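L-serine ammonia-lyase (Rhizomucor miehei CAU432, PDB 5C3U) belongs to the pyridoxal-phosphate dependent enzymes and holds pyridoxal-5'-phosphate, covalently bound, in a pocket of its alpha/beta fold. Local coordinates at residues 263-267 with 279-284; 216-222 with 240-245; 18-22 with 52-56. All blocks are in the same frame, centred on the assembly; numbering follows the deposited sequence.

Interaction 1. Residues 263-267 with 279-284. With PLP (pyridoxal-5'-phosphate), chain B.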
loop_
_atom_site.group_PDB
_atom_site.type_symbol
_atom_site.label_atom_id
_atom_site.label_comp_id
_atom_site.label_asym_id
_atom_site.label_seq_id
_atom_site.Cartn_x
_atom_site.Cartn_y
_atom_site.Cartn_z
ATOM N N ALA A 263 8.937 -3.677 11.819
ATOM C CA ALA A 263 8.609 -3.862 10.405
ATOM C C ALA A 263 9.686 -4.702 9.723
ATOM O O ALA A 263 9.372 -5.570 8.915
ATOM C CB ALA A 263 8.445 -2.510 9.701
ATOM N N ALA A 264 10.946 -4.452 10.061
ATOM C CA ALA A 264 12.057 -5.172 9.432
ATOM C C ALA A 264 12.035 -6.650 9.841
ATOM O O ALA A 264 12.295 -7.573 9.035
ATOM C CB ALA A 264 13.381 -4.547 9.835
ATOM N N ASP A 265 11.757 -6.886 11.107
ATOM C CA ASP A 265 11.703 -8.257 11.592
ATOM C C ASP A 265 10.565 -9.004 10.893
ATOM O O ASP A 265 10.699 -10.190 10.560
ATOM C CB ASP A 265 11.536 -8.300 13.109
ATOM C CG ASP A 265 11.930 -9.642 13.689
ATOM O OD1 ASP A 265 13.000 -10.177 13.315
ATOM O OD2 ASP A 265 11.168 -10.177 14.500
ATOM N N ALA A 266 9.464 -8.309 10.630
ATOM C CA ALA A 266 8.336 -8.971 9.968
ATOM C C ALA A 266 8.690 -9.347 8.526
ATOM O O ALA A 266 8.261 -10.390 8.048
ATOM C CB ALA A 266 7.092 -8.095 9.993
ATOM N N VAL A 267 9.423 -8.479 7.838
ATOM C CA VAL A 267 9.868 -8.793 6.467
ATOM C C VAL A 267 10.732 -10.057 6.501
ATOM O O VAL A 267 10.620 -10.932 5.618
ATOM C CB VAL A 267 10.650 -7.616 5.833
ATOM C CG1 VAL A 267 11.324 -8.044 4.510
ATOM C CG2 VAL A 267 9.705 -6.443 5.597
ATOM N N GLU A 279 7.975 -5.465 1.008
ATOM C CA GLU A 279 8.525 -4.206 1.519
ATOM C C GLU A 279 8.230 -4.063 2.995
ATOM O O GLU A 279 7.262 -4.640 3.484
ATOM C CB GLU A 279 7.829 -3.045 0.829
ATOM C CG GLU A 279 8.574 -2.486 -0.341
ATOM C CD GLU A 279 7.861 -1.297 -0.960
ATOM O OE1 GLU A 279 7.323 -0.409 -0.237
ATOM O OE2 GLU A 279 7.866 -1.252 -2.191
ATOM N N ALA A 280 9.045 -3.267 3.686
ATOM C CA ALA A 280 8.773 -2.933 5.087
ATOM C C ALA A 280 7.413 -2.286 5.306
ATOM O O ALA A 280 6.863 -2.389 6.417
ATOM C CB ALA A 280 9.884 -2.047 5.646
ATOM N N SER A 281 6.867 -1.616 4.268
ATOM C CA SER A 281 5.481 -1.141 4.302
ATOM C C SER A 281 4.477 -2.264 4.651
ATOM O O SER A 281 3.651 -2.137 5.566
ATOM C CB SER A 281 5.124 -0.468 2.966
ATOM O OG SER A 281 6.144 0.484 2.629
ATOM N N ALA A 282 4.575 -3.386 3.944
ATOM C CA ALA A 282 3.721 -4.545 4.222
ATOM C C ALA A 282 4.161 -5.186 5.516
ATOM O O ALA A 282 3.343 -5.721 6.278
ATOM C CB ALA A 282 3.848 -5.553 3.075
ATOM N N GLY A 283 5.464 -5.131 5.775
ATOM C CA GLY A 283 6.032 -5.677 6.991
ATOM C C GLY A 283 5.402 -5.011 8.221
ATOM O O GLY A 283 5.199 -5.668 9.232
ATOM N N ALA A 284 5.096 -3.718 8.125
ATOM C CA ALA A 284 4.428 -3.016 9.242
ATOM C C ALA A 284 3.108 -3.700 9.640
ATOM O O ALA A 284 2.842 -3.878 10.826
ATOM C CB ALA A 284 4.207 -1.545 8.923
HETATM N N1 PLP B . 2.097 -0.720 1.064
HETATM C C2 PLP B . 2.644 -0.663 -0.163
HETATM C C2A PLP B . 3.706 -1.638 -0.611
HETATM C C3 PLP B . 2.206 0.386 -1.087
HETATM O O3 PLP B . 2.742 0.467 -2.345
HETATM C C4 PLP B . 1.152 1.306 -0.609
HETATM C C4A PLP B . 0.650 2.358 -1.507
HETATM C C5 PLP B . 0.619 1.152 0.769
HETATM C C6 PLP B . 1.139 0.108 1.541
HETATM C C5A PLP B . -0.463 2.073 1.338
HETATM O O4P PLP B . -0.443 3.297 0.613
HETATM P P PLP B . -1.497 4.524 0.696
HETATM O O1P PLP B . -2.615 4.241 -0.246
HETATM O O2P PLP B . -1.927 4.715 2.162
HETATM O O3P PLP B . -0.589 5.616 0.251
#
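Val267 and Ala263 of helix 260-274 lean on the first turns of helix 280-290. One methyl of Val267, CG2, does the touching. Val267 CG2 lies 3.7 Å from Glu279 O and also rests on the CA atoms of Ala280 and Gly283. CG1 stands anti to the backbone N (chi1 170°), which leaves CG2 anti to the carbonyl carbon and aimed at the other helix. Ala263 CB packs against Ala280 O (3.6 Å) and near Ala284 N, with the methyls of both residues a little farther off. Ala266 CB packs on backbone, 3.2 Å from Gly283 O, a tight fit. Gly283 has no side chain, and this lets the two backbones come together. The segment axes approach to 7.5 Å and cross nearly at a right angle (100°).

The small residues thus join two consecutive helices, and the far side of the second helix faces pyridoxal-5'-phosphate. The arrangement is consistent with the fold type II pyridoxal-phosphate enzymes. Ser281 CB, not the hydroxyl, comes nearest to the ring nitrogen N1, at 3.6 Å. Ser281 OG is turned beside its own backbone N and donates to Glu279 OE1 at 3.2 Å, using the anti lone pair of that oxygen. Ser281 OG is also hydrogen-bonded to Ser234 N. Glu279 is the N-cap residue. Its chain runs extended beyond CG, bringing OE1 to 3.8 Å from the C2A methyl of pyridoxal-5'-phosphate. Further partners hold both carboxylate oxygens: OE1 bonds to Ser234 OG, and OE2 to Asn80 ND2 and Asp316 N.

Interaction 2. Residues 216-222 with 240-245; sequences SVVAGEL and VSSKSL
Leu245 and Leu222 carry the apolar part of this contact. Leu245 CG stands anti to the backbone N (chi1 -167°), an arrangement that carries its methyls to the end of helix 212-219. Its two methyls divide the work. CD1 lies 3.5 Å from Ser216 O and near Val217 CG2, while CD2 sits 3.7 Å from Glu221 CA. Leu222 reaches the other way. Its CD2 is 3.8 Å from Val240 CG1, the two side chains crossing at about a right angle, and its CD1 rests on Ser242 CB.

The polar link is a water. It donates to Ser216 OG at 2.8 Å and accepts from Val240 N at 2.7 Å. Ser216 OG is also bonded to Ala212 O and Val223 N, so several partners fix its rotation.

Helix ends shape both segments. Gly220, with positive phi, closes helix 212-219 in a Schellman motif, though its bonds are weak: Glu221 N to Ser216 O and Gly220 N to Val217 O. Ser241 is the N-cap of helix 242-250, and its OG donates to Ser244 OG at 2.7 Å.

Asn186 of helix 183-194 binds both of these hydroxyls, and Phe213 of helix 212-219 touches Val240 and Ser244. The contact thus joins the end of helix 212-219, which follows strand 202-207, to the start of helix 242-250, which leads into edge strand 253-258.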
loop_
_atom_site.group_PDB
_atom_site.type_symbol
_atom_site.label_atom_id
_atom_site.label_comp_id
_atom_site.label_asym_id
_atom_site.label_seq_id
_atom_site.Cartn_x
_atom_site.Cartn_y
_atom_site.Cartn_z
ATOM N N SER A 216 -2.964 12.894 12.791
ATOM C CA SER A 216 -4.134 13.639 12.321
ATOM C C SER A 216 -5.398 13.262 13.082
ATOM O O SER A 216 -6.218 14.157 13.417
ATOM C CB SER A 216 -4.296 13.460 10.802
ATOM O OG SER A 216 -3.196 14.064 10.149
ATOM N N VAL A 217 -5.549 11.962 13.390
ATOM C CA VAL A 217 -6.705 11.466 14.165
ATOM C C VAL A 217 -6.648 12.070 15.580
ATOM O O VAL A 217 -7.668 12.530 16.107
ATOM C CB VAL A 217 -6.793 9.911 14.195
ATOM C CG1 VAL A 217 -7.895 9.406 15.136
ATOM C CG2 VAL A 217 -7.055 9.385 12.793
ATOM N N VAL A 218 -5.462 12.100 16.179
ATOM C CA VAL A 218 -5.326 12.760 17.497
ATOM C C VAL A 218 -5.705 14.243 17.452
ATOM O O VAL A 218 -6.426 14.740 18.344
ATOM C CB VAL A 218 -3.927 12.586 18.127
ATOM C CG1 VAL A 218 -3.863 13.275 19.491
ATOM C CG2 VAL A 218 -3.612 11.108 18.282
ATOM N N ALA A 219 -5.233 14.952 16.429
ATOM C CA ALA A 219 -5.433 16.405 16.326
ATOM C C ALA A 219 -6.832 16.783 15.842
ATOM O O ALA A 219 -7.315 17.881 16.120
ATOM C CB ALA A 219 -4.367 17.032 15.435
ATOM N N GLY A 220 -7.489 15.867 15.145
ATOM C CA GLY A 220 -8.740 16.167 14.458
ATOM C C GLY A 220 -8.522 17.143 13.314
ATOM O O GLY A 220 -9.431 17.869 12.939
ATOM N N GLU A 221 -7.307 17.197 12.778
ATOM C CA GLU A 221 -7.051 17.959 11.544
ATOM C C GLU A 221 -5.811 17.433 10.836
ATOM O O GLU A 221 -5.118 16.587 11.384
ATOM C CB GLU A 221 -6.985 19.464 11.778
ATOM C CG GLU A 221 -5.735 19.995 12.449
ATOM C CD GLU A 221 -5.770 21.516 12.548
ATOM O OE1 GLU A 221 -5.471 22.199 11.538
ATOM O OE2 GLU A 221 -6.115 22.034 13.630
ATOM N N LEU A 222 -5.548 17.901 9.623
ATOM C CA LEU A 222 -4.472 17.293 8.838
ATOM C C LEU A 222 -3.110 17.829 9.251
ATOM O O LEU A 222 -2.749 18.987 8.973
ATOM C CB LEU A 222 -4.700 17.485 7.340
ATOM C CG LEU A 222 -5.991 16.847 6.831
ATOM C CD1 LEU A 222 -6.315 17.393 5.449
ATOM C CD2 LEU A 222 -5.878 15.325 6.839
ATOM N N VAL A 240 -1.923 13.004 5.336
ATOM C CA VAL A 240 -2.856 11.965 4.919
ATOM C C VAL A 240 -3.994 12.642 4.137
ATOM O O VAL A 240 -4.216 13.855 4.288
ATOM C CB VAL A 240 -3.328 11.130 6.129
ATOM C CG1 VAL A 240 -4.442 11.828 6.903
ATOM C CG2 VAL A 240 -3.739 9.725 5.721
ATOM N N SER A 241 -4.696 11.883 3.288
ATOM C CA SER A 241 -5.801 12.483 2.530
ATOM C C SER A 241 -6.897 12.957 3.471
ATOM O O SER A 241 -7.195 12.294 4.467
ATOM C CB SER A 241 -6.390 11.490 1.546
ATOM O OG SER A 241 -7.102 10.493 2.226
ATOM N N SER A 242 -7.509 14.094 3.144
ATOM C CA SER A 242 -8.642 14.610 3.945
ATOM C C SER A 242 -9.804 13.602 4.037
ATOM O O SER A 242 -10.545 13.572 5.029
ATOM C CB SER A 242 -9.134 15.931 3.358
ATOM O OG SER A 242 -9.697 15.678 2.093
ATOM N N LYS A 243 -9.963 12.781 2.996
ATOM C CA LYS A 243 -10.983 11.734 3.002
ATOM C C LYS A 243 -10.727 10.705 4.101
ATOM O O LYS A 243 -11.676 10.183 4.668
ATOM C CB LYS A 243 -11.062 11.052 1.625
ATOM C CG LYS A 243 -12.051 9.886 1.501
ATOM C CD LYS A 243 -13.498 10.268 1.799
ATOM C CE LYS A 243 -14.093 11.194 0.759
ATOM N NZ LYS A 243 -15.578 11.042 0.715
ATOM N N SER A 244 -9.453 10.424 4.400
ATOM C CA SER A 244 -9.098 9.404 5.398
ATOM C C SER A 244 -9.601 9.797 6.785
ATOM O O SER A 244 -10.181 8.977 7.502
ATOM C CB SER A 244 -7.578 9.190 5.454
ATOM O OG SER A 244 -7.127 8.657 4.220
ATOM N N LEU A 245 -9.357 11.050 7.132
ATOM C CA LEU A 245 -9.791 11.624 8.413
ATOM C C LEU A 245 -11.314 11.637 8.523
ATOM O O LEU A 245 -11.881 11.296 9.571
ATOM C CB LEU A 245 -9.207 13.033 8.556
ATOM C CG LEU A 245 -9.252 13.725 9.934
ATOM C CD1 LEU A 245 -8.469 12.938 10.974
ATOM C CD2 LEU A 245 -8.713 15.145 9.846
HETATM O O HOH W 1 -2.146 14.445 7.633
#

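Interaction 3. Residues 18-22 with 52-56; sequences LHVAT and KMRGI. With PLP (pyridoxal-5'-phosphate), chain B.
The Arg54 side chain packs along the His19 ring. Arg54 CG lies over one face of the His19 ring, 4.0 Å from His19 CG. Further out, Arg54 NH2 comes to 3.6 Å from His19 CD2, with ring and guanidinium planes 39° apart. The arginine chain is extended from CG to NE, which carries its end along the loop past Val20 to Thr22. Thr22 OG1 meets the guanidinium at its edge, in plane, 3.3 Å from Arg54 NH1.

Charge pairing is supplied from outside the two segments. Glu43 takes Arg54 NE with one oxygen and Thr22 OG1 with the other. Glu162 likewise takes Arg54 NH2 and the backbone N of Thr22. Two carboxylates thus tie the buried arginine to the loop and would offset its charge.

One water bridges the segments. It lies 2.8 Å from His19 ND1 and donates to Arg54 O at 2.7 Å.

The apolar part is Met53 against Leu18 and the CB of His19. Met53 bends at chi2 and chi3, and this brings its CE to 3.7 Å from Leu18 CB.

The covalent link lies on another side of helix 52-67. Lys52 NZ is bonded to C4A of pyridoxal-5'-phosphate, consistent with the internal aldimine of this family. NZ also makes a weak, bent hydrogen bond to O3 of the ligand (2.6 Å, 119°).

Cys88 of helix 79-92 touches both Leu18 and Met53. Thr158 of helix 150-166 touches His19 and binds Arg54. The loop that leads into edge strand 24-26 is therefore packed on residues 52-56 of helix 52-67, with these two helices beside it.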
loop_
_atom_site.group_PDB
_atom_site.type_symbol
_atom_site.label_atom_id
_atom_site.label_comp_id
_atom_site.label_asym_id
_atom_site.label_seq_id
_atom_site.Cartn_x
_atom_site.Cartn_y
_atom_site.Cartn_z
ATOM N N LEU A 18 -7.282 -3.735 -14.788
ATOM C CA LEU A 18 -5.889 -4.073 -15.009
ATOM C C LEU A 18 -5.282 -4.940 -13.879
ATOM O O LEU A 18 -4.270 -5.608 -14.070
ATOM C CB LEU A 18 -5.071 -2.799 -15.210
ATOM C CG LEU A 18 -5.238 -2.063 -16.548
ATOM C CD1 LEU A 18 -4.703 -0.641 -16.488
ATOM C CD2 LEU A 18 -4.544 -2.830 -17.662
ATOM N N HIS A 19 -5.904 -4.912 -12.706
ATOM C CA HIS A 19 -5.496 -5.762 -11.588
ATOM C C HIS A 19 -6.099 -7.153 -11.710
ATOM O O HIS A 19 -6.982 -7.411 -12.547
ATOM C CB HIS A 19 -5.943 -5.126 -10.264
ATOM C CG HIS A 19 -7.430 -5.221 -10.029
ATOM N ND1 HIS A 19 -8.282 -4.248 -10.401
ATOM C CD2 HIS A 19 -8.208 -6.223 -9.452
ATOM C CE1 HIS A 19 -9.541 -4.605 -10.074
ATOM N NE2 HIS A 19 -9.494 -5.814 -9.499
ATOM N N VAL A 20 -5.642 -8.053 -10.855
ATOM C CA VAL A 20 -6.074 -9.450 -10.889
ATOM C C VAL A 20 -6.626 -9.793 -9.532
ATOM O O VAL A 20 -6.323 -9.109 -8.553
ATOM C CB VAL A 20 -4.927 -10.424 -11.304
ATOM C CG1 VAL A 20 -4.427 -10.089 -12.699
ATOM C CG2 VAL A 20 -3.773 -10.446 -10.289
ATOM N N ALA A 21 -7.466 -10.820 -9.458
ATOM C CA ALA A 21 -7.862 -11.346 -8.157
ATOM C C ALA A 21 -6.666 -12.075 -7.539
ATOM O O ALA A 21 -5.901 -12.761 -8.229
ATOM C CB ALA A 21 -9.080 -12.256 -8.277
ATOM N N THR A 22 -6.459 -11.870 -6.248
ATOM C CA THR A 22 -5.257 -12.386 -5.604
ATOM C C THR A 22 -5.632 -13.429 -4.557
ATOM O O THR A 22 -6.736 -13.385 -4.025
ATOM C CB THR A 22 -4.475 -11.268 -4.895
ATOM O OG1 THR A 22 -5.361 -10.588 -4.005
ATOM C CG2 THR A 22 -3.882 -10.279 -5.891
ATOM N N LYS A 52 -0.872 -1.280 -5.525
ATOM C CA LYS A 52 -1.057 -0.095 -6.370
ATOM C C LYS A 52 -1.743 -0.421 -7.671
ATOM O O LYS A 52 -2.467 0.418 -8.223
ATOM C CB LYS A 52 0.257 0.667 -6.647
ATOM C CG LYS A 52 0.886 1.304 -5.407
ATOM C CD LYS A 52 -0.058 2.403 -4.904
ATOM C CE LYS A 52 0.651 3.356 -3.968
ATOM N NZ LYS A 52 1.344 2.594 -2.894
ATOM N N MET A 53 -1.531 -1.637 -8.178
ATOM C CA MET A 53 -2.215 -2.056 -9.396
ATOM C C MET A 53 -3.748 -1.856 -9.329
ATOM O O MET A 53 -4.374 -1.525 -10.347
ATOM C CB MET A 53 -1.847 -3.506 -9.707
ATOM C CG MET A 53 -1.721 -3.879 -11.170
ATOM S SD MET A 53 -0.753 -2.756 -12.204
ATOM C CE MET A 53 -2.221 -2.149 -12.912
ATOM N N ARG A 54 -4.360 -2.005 -8.148
ATOM C CA ARG A 54 -5.818 -1.801 -8.026
ATOM C C ARG A 54 -6.173 -0.324 -8.194
ATOM O O ARG A 54 -6.922 0.045 -9.118
ATOM C CB ARG A 54 -6.361 -2.303 -6.675
ATOM C CG ARG A 54 -6.200 -3.804 -6.465
ATOM C CD ARG A 54 -6.800 -4.235 -5.139
ATOM N NE ARG A 54 -6.556 -5.654 -4.908
ATOM C CZ ARG A 54 -7.385 -6.630 -5.262
ATOM N NH1 ARG A 54 -7.038 -7.884 -5.000
ATOM N NH2 ARG A 54 -8.555 -6.365 -5.860
ATOM N N GLY A 55 -5.676 0.513 -7.276
ATOM C CA GLY A 55 -5.991 1.945 -7.294
ATOM C C GLY A 55 -5.481 2.634 -8.539
ATOM O O GLY A 55 -6.229 3.361 -9.223
ATOM N N ILE A 56 -4.190 2.418 -8.834
ATOM C CA ILE A 56 -3.533 3.114 -9.946
ATOM C C ILE A 56 -4.071 2.606 -11.279
ATOM O O ILE A 56 -4.303 3.402 -12.196
ATOM C CB ILE A 56 -1.991 3.046 -9.853
ATOM C CG1 ILE A 56 -1.520 3.600 -8.501
ATOM C CG2 ILE A 56 -1.323 3.742 -11.043
ATOM C CD1 ILE A 56 -1.956 5.028 -8.226
HETATM N N1 PLP B . 2.097 -0.720 1.064
HETATM C C2 PLP B . 2.644 -0.663 -0.163
HETATM C C2A PLP B . 3.706 -1.638 -0.611
HETATM C C3 PLP B . 2.206 0.386 -1.087
HETATM O O3 PLP B . 2.742 0.467 -2.345
HETATM C C4 PLP B . 1.152 1.306 -0.609
HETATM C C4A PLP B . 0.650 2.358 -1.507
HETATM C C5 PLP B . 0.619 1.152 0.769
HETATM C C6 PLP B . 1.139 0.108 1.541
HETATM C C5A PLP B . -0.463 2.073 1.338
HETATM O O4P PLP B . -0.443 3.297 0.613
HETATM P P PLP B . -1.497 4.524 0.696
HETATM O O1P PLP B . -2.615 4.241 -0.246
HETATM O O2P PLP B . -1.927 4.715 2.162
HETATM O O3P PLP B . -0.589 5.616 0.251
HETATM O O HOH W 2 -8.218 -1.455 -10.931
#

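How the interactions relate
Along the chain interaction 3 comes first, then interaction 2, then interaction 1. Interactions 1 and 3 lie on opposite sides of the chain's centre, with their centres 21 Å apart and nearest atoms about 7 Å apart. Both touch pyridoxal-5'-phosphate. Lys52 holds it covalently, and the start of helix 280-290 faces its ring. Interaction 2 lies further out, 24 Å from interaction 1 and 26 Å from interaction 3 between centres. Strand 253-258, an edge of the six-stranded sheet, comes in the chain between helix 242-250 of interaction 2 and helix 260-274 of interaction 1. Helix 52-67 instead leads to strand 72-75 of the four-stranded sheet. The ligand pocket thus draws on distant parts of the chain.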